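Local coordinates for protein extracellular invertase (Aspergillus kawachii, PDB 5XHA) that probably hydrolyses sucrose and related beta-fructosides outside the cell, as a family 32 glycoside hydrolase that releases fructose, at residues 40-45 against 345-350; 32-37 against 56-61. One frame throughout, in Å; residues are numbered along the deposited sequence.

Contact 1 of 2, residues 40-45 against 345-350; sequences GDPCLH and YVWLSG. With FRU (beta-D-fructofuranose), chain B.
Asp-41 OD1, set 3.8 Å from Trp-347 CE3, accepts a hydrogen bond from FRU O1 of the bound fructose, the distance from Asp-41 OD1 to FRU O1 being 2.8 Å. The other carboxylate oxygen, Asp-41 OD2, comes within 3.3 Å of C2, the anomeric carbon of the sugar. With CG anti to the carbonyl carbon (chi1 -72°), the carboxylate swings back toward the sugar and the indole although its first bond points away from strand 345-348. Trp-347 CZ3 approaches the same hydroxyl, so the six-membered half of the indole flanks the fructose beside the acid.

Backbone covers both faces of the indole. Over one face runs the peptide linking Gly-40 to Asp-41, with Gly-40 C 3.5 Å above the plane near the rim and Asp-41 N over the centre; Ser-349 CA covers the opposite face. Trp-347 NE1 is bonded to Ile-39 O rather than to Gly-40 O, an attachment that fixes how the ring is turned. Pro-42 packs against strand 345-348, its CD 3.7 Å from Trp-347 CB and its CG 3.3 Å from Tyr-345 O. Farther along, the His-45 and Tyr-345 rings meet obliquely, planes at 54° and centroids 5.3 Å apart. Ala-322 O and Gly-57 N hold the two imidazole nitrogens, while the tyrosine hydroxyl reaches Tyr-76.

No hydrogen bond joins the two segments directly, though they run nearly antiparallel and their strands each pair with strand 366-385. Arg-170, Asp-171 and Asp-99 also bind the fructose, and the Asp-Pro pair belongs to the signature whose aspartate is the nucleophile in relatives, consistent with the active-site pocket of the family 32 five-bladed beta-propeller.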
ATOM      1  N   GLY A  40      18.136  18.318   6.276  1.00 30.91           N
ATOM      2  CA  GLY A  40      17.069  17.954   7.191  1.00 31.66           C
ATOM      3  C   GLY A  40      17.520  16.892   8.184  1.00 31.14           C
ATOM      4  O   GLY A  40      18.689  16.839   8.552  1.00 31.15           O
ATOM      5  N   ASP A  41      16.584  16.059   8.622  1.00 30.00           N
ATOM      6  CA  ASP A  41      16.854  14.999   9.598  1.00 30.97           C
ATOM      7  C   ASP A  41      18.045  14.149   9.187  1.00 29.44           C
ATOM      8  O   ASP A  41      18.096  13.666   8.045  1.00 29.39           O
ATOM      9  CB  ASP A  41      15.694  13.981   9.645  1.00 32.31           C
ATOM     10  CG  ASP A  41      14.460  14.505  10.289  1.00 36.06           C
ATOM     11  OD1 ASP A  41      14.281  15.750  10.411  1.00 37.13           O
ATOM     12  OD2 ASP A  41      13.640  13.628  10.648  1.00 35.80           O
ATOM     13  N   PRO A  42      18.941  13.858  10.124  1.00 28.05           N
ATOM     14  CA  PRO A  42      19.868  12.790   9.828  1.00 28.88           C
ATOM     15  C   PRO A  42      19.117  11.449   9.854  1.00 29.37           C
ATOM     16  O   PRO A  42      18.033  11.352  10.426  1.00 26.91           O
ATOM     17  CB  PRO A  42      20.904  12.897  10.958  1.00 28.10           C
ATOM     18  CG  PRO A  42      20.150  13.488  12.089  1.00 28.77           C
ATOM     19  CD  PRO A  42      19.116  14.386  11.484  1.00 29.01           C
ATOM     20  N   CYS A  43      19.674  10.450   9.187  1.00 29.46           N
ATOM     21  CA  CYS A  43      19.132   9.104   9.169  1.00 29.67           C
ATOM     22  C   CYS A  43      20.106   8.231   8.361  1.00 29.34           C
ATOM     23  O   CYS A  43      21.190   8.696   7.981  1.00 28.97           O
ATOM     24  CB  CYS A  43      17.724   9.101   8.550  1.00 30.84           C
ATOM     25  SG  CYS A  43      17.672   9.666   6.830  1.00 30.91           S
ATOM     26  N   LEU A  44      19.757   6.958   8.165  1.00 29.28           N
ATOM     27  CA  LEU A  44      20.471   6.059   7.233  1.00 30.61           C
ATOM     28  C   LEU A  44      21.899   5.629   7.664  1.00 32.28           C
ATOM     29  O   LEU A  44      22.536   4.840   6.960  1.00 33.88           O
ATOM     30  CB  LEU A  44      20.480   6.669   5.807  1.00 30.88           C
ATOM     31  CG  LEU A  44      21.214   5.980   4.642  1.00 32.43           C
ATOM     32  CD1 LEU A  44      20.491   6.158   3.313  1.00 32.81           C
ATOM     33  CD2 LEU A  44      22.641   6.495   4.503  1.00 34.92           C
ATOM     34  N   HIS A  45      22.380   6.093   8.822  1.00 31.33           N
ATOM     35  CA  HIS A  45      23.753   5.821   9.235  1.00 30.98           C
ATOM     36  C   HIS A  45      24.010   4.307   9.301  1.00 31.82           C
ATOM     37  O   HIS A  45      23.166   3.562   9.815  1.00 31.52           O
ATOM     38  CB  HIS A  45      24.071   6.340  10.648  1.00 31.09           C
ATOM     39  CG  HIS A  45      23.623   7.736  10.953  1.00 31.56           C
ATOM     40  ND1 HIS A  45      23.785   8.788  10.084  1.00 32.24           N
ATOM     41  CD2 HIS A  45      23.106   8.266  12.089  1.00 31.76           C
ATOM     42  CE1 HIS A  45      23.331   9.898  10.643  1.00 32.06           C
ATOM     43  NE2 HIS A  45      22.924   9.609  11.866  1.00 32.61           N
ATOM     44  N   TYR A 345      23.839  11.928  16.031  1.00 29.45           N
ATOM     45  CA  TYR A 345      23.913  13.240  15.385  1.00 29.16           C
ATOM     46  C   TYR A 345      22.573  13.928  15.526  1.00 28.67           C
ATOM     47  O   TYR A 345      21.561  13.439  15.026  1.00 30.24           O
ATOM     48  CB  TYR A 345      24.235  13.127  13.892  1.00 29.27           C
ATOM     49  CG  TYR A 345      25.622  12.639  13.536  1.00 29.19           C
ATOM     50  CD1 TYR A 345      25.905  11.284  13.478  1.00 30.76           C
ATOM     51  CD2 TYR A 345      26.642  13.533  13.221  1.00 30.65           C
ATOM     52  CE1 TYR A 345      27.165  10.831  13.125  1.00 31.59           C
ATOM     53  CE2 TYR A 345      27.907  13.091  12.889  1.00 30.40           C
ATOM     54  CZ  TYR A 345      28.164  11.736  12.842  1.00 31.12           C
ATOM     55  OH  TYR A 345      29.416  11.270  12.514  1.00 30.76           O
ATOM     56  N   VAL A 346      22.573  15.063  16.207  1.00 28.82           N
ATOM     57  CA  VAL A 346      21.396  15.898  16.332  1.00 28.39           C
ATOM     58  C   VAL A 346      21.301  16.855  15.136  1.00 28.40           C
ATOM     59  O   VAL A 346      22.309  17.329  14.630  1.00 29.87           O
ATOM     60  CB  VAL A 346      21.448  16.697  17.650  1.00 27.85           C
ATOM     61  CG1 VAL A 346      20.248  17.621  17.785  1.00 28.87           C
ATOM     62  CG2 VAL A 346      21.514  15.754  18.847  1.00 29.05           C
ATOM     63  N   TRP A 347      20.087  17.126  14.689  1.00 27.80           N
ATOM     64  CA  TRP A 347      19.831  18.113  13.632  1.00 28.43           C
ATOM     65  C   TRP A 347      19.684  19.482  14.267  1.00 29.10           C
ATOM     66  O   TRP A 347      18.981  19.639  15.277  1.00 28.72           O
ATOM     67  CB  TRP A 347      18.531  17.759  12.902  1.00 28.33           C
ATOM     68  CG  TRP A 347      18.133  18.656  11.765  1.00 28.44           C
ATOM     69  CD1 TRP A 347      18.945  19.178  10.802  1.00 29.00           C
ATOM     70  CD2 TRP A 347      16.809  19.089  11.449  1.00 28.92           C
ATOM     71  NE1 TRP A 347      18.213  19.928   9.917  1.00 29.54           N
ATOM     72  CE2 TRP A 347      16.896  19.894  10.294  1.00 30.06           C
ATOM     73  CE3 TRP A 347      15.563  18.900  12.043  1.00 29.06           C
ATOM     74  CZ2 TRP A 347      15.778  20.492   9.712  1.00 28.53           C
ATOM     75  CZ3 TRP A 347      14.444  19.486  11.454  1.00 29.64           C
ATOM     76  CH2 TRP A 347      14.563  20.270  10.299  1.00 29.24           C
ATOM     77  N   LEU A 348      20.368  20.467  13.699  1.00 29.38           N
ATOM     78  CA  LEU A 348      20.125  21.854  14.033  1.00 28.45           C
ATOM     79  C   LEU A 348      19.492  22.486  12.817  1.00 29.41           C
ATOM     80  O   LEU A 348      20.189  22.829  11.858  1.00 29.61           O
ATOM     81  CB  LEU A 348      21.417  22.569  14.410  1.00 29.51           C
ATOM     82  CG  LEU A 348      21.259  24.001  14.941  1.00 29.14           C
ATOM     83  CD1 LEU A 348      20.550  23.979  16.283  1.00 30.54           C
ATOM     84  CD2 LEU A 348      22.617  24.667  15.095  1.00 31.15           C
ATOM     85  N   SER A 349      18.167  22.604  12.844  1.00 29.10           N
ATOM     86  CA  SER A 349      17.437  23.289  11.781  1.00 31.04           C
ATOM     87  C   SER A 349      17.946  24.719  11.590  1.00 31.06           C
ATOM     88  O   SER A 349      18.152  25.449  12.562  1.00 29.86           O
ATOM     89  CB  SER A 349      15.942  23.345  12.095  1.00 31.26           C
ATOM     90  OG  SER A 349      15.271  24.181  11.177  1.00 30.16           O
ATOM     91  N   GLY A 350      18.111  25.115  10.334  1.00 31.86           N
ATOM     92  CA  GLY A 350      18.714  26.402  10.005  1.00 32.05           C
ATOM     93  C   GLY A 350      17.733  27.557   9.994  1.00 32.03           C
ATOM     94  O   GLY A 350      18.148  28.690  10.083  1.00 30.80           O
TER
HETATM   95  C1  FRU B   2      11.244  15.347  11.639  1.00 46.26           C
HETATM   96  C2  FRU B   2      10.588  14.783  10.344  1.00 47.46           C
HETATM   97  C3  FRU B   2      10.638  13.244  10.329  1.00 41.75           C
HETATM   98  C4  FRU B   2      10.524  12.952   8.833  1.00 42.87           C
HETATM   99  C5  FRU B   2      11.290  14.103   8.194  1.00 44.21           C
HETATM  100  C6  FRU B   2      10.640  14.636   6.916  1.00 45.00           C
HETATM  101  O1  FRU B   2      11.822  16.653  11.445  1.00 41.54           O
HETATM  102  O3  FRU B   2       9.634  12.625  11.143  1.00 34.12           O
HETATM  103  O4  FRU B   2      11.091  11.702   8.440  1.00 42.69           O
HETATM  104  O5  FRU B   2      11.366  15.147   9.182  1.00 48.12           O
HETATM  105  O6  FRU B   2      11.262  15.866   6.496  1.00 43.41           O

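Contact 2 of 2, residues 32-37 against 56-61; sequences VLPPNG and VGFLHD. With FRU (beta-D-fructofuranose), chain B.
The loop leading into a beta-hairpin of the catalytic propeller folds back here over the second hairpin strand, laying Val-32 and Pro-34 on Phe-58 and His-60. Pro-34 sits over one face of the imidazole in a CH-pi contact, its CB 3.9 Å from the ring centroid and 28° off the normal. Asp-61 OD2 lies over the opposite face, displaced toward the rim, so the ring is held between a proline and a carboxylate. At the imidazole edge, near its plane, Asn-36 O approaches His-60 CE1 to 3.0 Å. His-60 carries CG anti to the backbone nitrogen (chi1 -176°), which brings the ring across to the loop, where ND1 is bonded to Gln-38 O.

Phe-58 meets the loop with two ring atoms: CE1 is 4.0 Å from Pro-34 CB and CE2 is 3.9 Å from Val-32 CG1, both approaches being oblique. Its chi1 of 40° wedges CG between the backbone nitrogen and carbonyl carbon. Val-56 extends this apolar patch through CG2 toward the same Val-32 methyl. Strands 37-47 and 54-60 are the antiparallel hairpin, and the fructose lies beyond the side of strand 54-60 turned away from the loop: Leu-59 CD1 comes within 3.3 Å of its O6.

Toward the end of the strand the contact becomes polar and more open to solvent. Gly-37 CA packs at 3.6 Å against Asp-61 OD1, an oxygen bonded to Gln-38 N. Asn-36 OD1 accepts hydrogen bonds from two waters; one also bonds His-60 NE2, and the other donates to Asp-61 OD2 at 2.7 Å.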
ATOM      1  N   VAL A  32      29.057  18.256  10.179  1.00 30.24           N
ATOM      2  CA  VAL A  32      28.473  17.575   9.012  1.00 31.47           C
ATOM      3  C   VAL A  32      27.326  18.390   8.428  1.00 31.59           C
ATOM      4  O   VAL A  32      26.322  18.646   9.094  1.00 33.12           O
ATOM      5  CB  VAL A  32      27.972  16.155   9.367  1.00 31.86           C
ATOM      6  CG1 VAL A  32      27.159  15.540   8.230  1.00 32.21           C
ATOM      7  CG2 VAL A  32      29.156  15.279   9.701  1.00 32.20           C
ATOM      8  N   LEU A  33      27.497  18.792   7.172  1.00 31.08           N
ATOM      9  CA  LEU A  33      26.458  19.429   6.381  1.00 30.80           C
ATOM     10  C   LEU A  33      26.810  19.206   4.902  1.00 33.03           C
ATOM     11  O   LEU A  33      27.962  18.909   4.587  1.00 31.72           O
ATOM     12  CB  LEU A  33      26.351  20.923   6.721  1.00 31.66           C
ATOM     13  CG  LEU A  33      27.317  21.960   6.144  1.00 30.43           C
ATOM     14  CD1 LEU A  33      26.915  23.352   6.589  1.00 29.28           C
ATOM     15  CD2 LEU A  33      28.748  21.667   6.564  1.00 32.48           C
ATOM     16  N   PRO A  34      25.817  19.291   3.998  1.00 32.35           N
ATOM     17  CA  PRO A  34      26.099  19.018   2.600  1.00 32.62           C
ATOM     18  C   PRO A  34      26.958  20.116   1.928  1.00 33.46           C
ATOM     19  O   PRO A  34      27.191  21.191   2.517  1.00 32.90           O
ATOM     20  CB  PRO A  34      24.695  18.966   1.979  1.00 33.00           C
ATOM     21  CG  PRO A  34      23.888  19.896   2.823  1.00 33.66           C
ATOM     22  CD  PRO A  34      24.401  19.646   4.214  1.00 34.17           C
ATOM     23  N   PRO A  35      27.413  19.869   0.686  1.00 34.78           N
ATOM     24  CA  PRO A  35      28.262  20.890   0.030  1.00 33.44           C
ATOM     25  C   PRO A  35      27.553  22.213  -0.123  1.00 33.87           C
ATOM     26  O   PRO A  35      28.196  23.256  -0.106  1.00 36.17           O
ATOM     27  CB  PRO A  35      28.580  20.264  -1.328  1.00 32.98           C
ATOM     28  CG  PRO A  35      28.472  18.786  -1.088  1.00 33.14           C
ATOM     29  CD  PRO A  35      27.337  18.626  -0.110  1.00 34.14           C
ATOM     30  N   ASN A  36      26.227  22.173  -0.241  1.00 33.58           N
ATOM     31  CA  ASN A  36      25.408  23.368  -0.289  1.00 33.03           C
ATOM     32  C   ASN A  36      23.965  22.984  -0.047  1.00 32.14           C
ATOM     33  O   ASN A  36      23.670  21.814   0.076  1.00 34.10           O
ATOM     34  CB  ASN A  36      25.531  24.045  -1.653  1.00 36.14           C
ATOM     35  CG  ASN A  36      25.328  23.069  -2.801  1.00 38.49           C
ATOM     36  OD1 ASN A  36      24.292  22.421  -2.910  1.00 37.19           O
ATOM     37  ND2 ASN A  36      26.330  22.940  -3.637  1.00 39.24           N
ATOM     38  N   GLY A  37      23.081  23.970   0.044  1.00 30.56           N
ATOM     39  CA  GLY A  37      21.659  23.719   0.168  1.00 30.60           C
ATOM     40  C   GLY A  37      21.227  23.269   1.550  1.00 31.84           C
ATOM     41  O   GLY A  37      21.938  23.461   2.541  1.00 30.94           O
ATOM     42  N   VAL A  56      27.212   8.172   7.206  1.00 30.88           N
ATOM     43  CA  VAL A  56      26.211   9.056   7.762  1.00 30.56           C
ATOM     44  C   VAL A  56      25.235   9.471   6.655  1.00 29.84           C
ATOM     45  O   VAL A  56      25.615   9.600   5.500  1.00 29.13           O
ATOM     46  CB  VAL A  56      26.832  10.306   8.456  1.00 32.80           C
ATOM     47  CG1 VAL A  56      27.782   9.886   9.559  1.00 33.63           C
ATOM     48  CG2 VAL A  56      27.566  11.201   7.476  1.00 34.24           C
ATOM     49  N   GLY A  57      23.978   9.689   7.014  1.00 28.53           N
ATOM     50  CA  GLY A  57      22.969  10.119   6.067  1.00 27.78           C
ATOM     51  C   GLY A  57      22.187  11.281   6.629  1.00 27.87           C
ATOM     52  O   GLY A  57      22.196  11.550   7.848  1.00 25.99           O
ATOM     53  N   PHE A  58      21.532  11.993   5.733  1.00 26.85           N
ATOM     54  CA  PHE A  58      20.634  13.070   6.121  1.00 27.89           C
ATOM     55  C   PHE A  58      19.707  13.407   4.956  1.00 28.41           C
ATOM     56  O   PHE A  58      20.090  13.284   3.794  1.00 29.45           O
ATOM     57  CB  PHE A  58      21.432  14.314   6.558  1.00 28.83           C
ATOM     58  CG  PHE A  58      22.634  14.578   5.705  1.00 28.70           C
ATOM     59  CD1 PHE A  58      22.512  15.284   4.522  1.00 30.60           C
ATOM     60  CD2 PHE A  58      23.871  14.079   6.062  1.00 29.73           C
ATOM     61  CE1 PHE A  58      23.610  15.490   3.707  1.00 30.00           C
ATOM     62  CE2 PHE A  58      24.979  14.291   5.259  1.00 30.47           C
ATOM     63  CZ  PHE A  58      24.843  14.997   4.080  1.00 31.01           C
ATOM     64  N   LEU A  59      18.496  13.841   5.272  1.00 29.62           N
ATOM     65  CA  LEU A  59      17.610  14.412   4.267  1.00 30.31           C
ATOM     66  C   LEU A  59      18.287  15.666   3.682  1.00 30.27           C
ATOM     67  O   LEU A  59      18.948  16.413   4.402  1.00 29.30           O
ATOM     68  CB  LEU A  59      16.235  14.764   4.865  1.00 30.77           C
ATOM     69  CG  LEU A  59      15.376  13.628   5.441  1.00 32.67           C
ATOM     70  CD1 LEU A  59      13.959  14.097   5.707  1.00 33.12           C
ATOM     71  CD2 LEU A  59      15.338  12.442   4.515  1.00 33.49           C
ATOM     72  N   HIS A  60      18.122  15.878   2.378  1.00 30.98           N
ATOM     73  CA  HIS A  60      18.804  16.962   1.661  1.00 31.27           C
ATOM     74  C   HIS A  60      17.854  17.607   0.640  1.00 31.15           C
ATOM     75  O   HIS A  60      17.306  16.933  -0.234  1.00 30.04           O
ATOM     76  CB  HIS A  60      20.063  16.416   0.980  1.00 29.96           C
ATOM     77  CG  HIS A  60      20.896  17.448   0.279  1.00 31.86           C
ATOM     78  ND1 HIS A  60      21.082  18.726   0.770  1.00 32.60           N
ATOM     79  CD2 HIS A  60      21.643  17.367  -0.850  1.00 30.78           C
ATOM     80  CE1 HIS A  60      21.884  19.393  -0.040  1.00 31.17           C
ATOM     81  NE2 HIS A  60      22.249  18.589  -1.023  1.00 30.17           N
ATOM     82  N   ASP A  61      17.646  18.910   0.799  1.00 32.29           N
ATOM     83  CA  ASP A  61      16.822  19.723  -0.107  1.00 31.81           C
ATOM     84  C   ASP A  61      15.395  19.224  -0.254  1.00 33.65           C
ATOM     85  O   ASP A  61      14.758  19.487  -1.258  1.00 32.32           O
ATOM     86  CB  ASP A  61      17.508  19.864  -1.483  1.00 31.77           C
ATOM     87  CG  ASP A  61      18.769  20.720  -1.408  1.00 30.67           C
ATOM     88  OD1 ASP A  61      18.747  21.721  -0.687  1.00 30.25           O
ATOM     89  OD2 ASP A  61      19.781  20.389  -2.038  1.00 32.07           O
TER
HETATM   90  C1  FRU B   2      11.244  15.347  11.639  1.00 46.26           C
HETATM   91  C2  FRU B   2      10.588  14.783  10.344  1.00 47.46           C
HETATM   92  C3  FRU B   2      10.638  13.244  10.329  1.00 41.75           C
HETATM   93  C4  FRU B   2      10.524  12.952   8.833  1.00 42.87           C
HETATM   94  C5  FRU B   2      11.290  14.103   8.194  1.00 44.21           C
HETATM   95  C6  FRU B   2      10.640  14.636   6.916  1.00 45.00           C
HETATM   96  O1  FRU B   2      11.822  16.653  11.445  1.00 41.54           O
HETATM   97  O3  FRU B   2       9.634  12.625  11.143  1.00 34.12           O
HETATM   98  O4  FRU B   2      11.091  11.702   8.440  1.00 42.69           O
HETATM   99  O5  FRU B   2      11.366  15.147   9.182  1.00 48.12           O
HETATM  100  O6  FRU B   2      11.262  15.866   6.496  1.00 43.41           O
HETATM  101  O   HOH W   1      24.579  19.480  -2.377  1.00 35.58           O
HETATM  102  O   HOH W   2      21.532  22.170  -2.932  1.00 37.09           O

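Overall arrangement
Contacts 1 and 2 share the hairpin of strands 37-47 and 54-60, each adding a different partner to it. Contact 1 is wholly buried and lies nearer the centre of the chain; there an aromatic and proline core borders the sugar site. Contact 2, its centre about 8 Å away, has a buried apolar part but runs out to the surface, where water bridges take over. Backbone bonds from Gly-40 N to Leu-59 O and from Leu-59 N to Asp-41 O couple the two directly. Asp-41 and Leu-59, from adjacent strands, both touch the fructose, the first by a hydrogen bond and the second by van der Waals contact of a methyl with the sugar's O6.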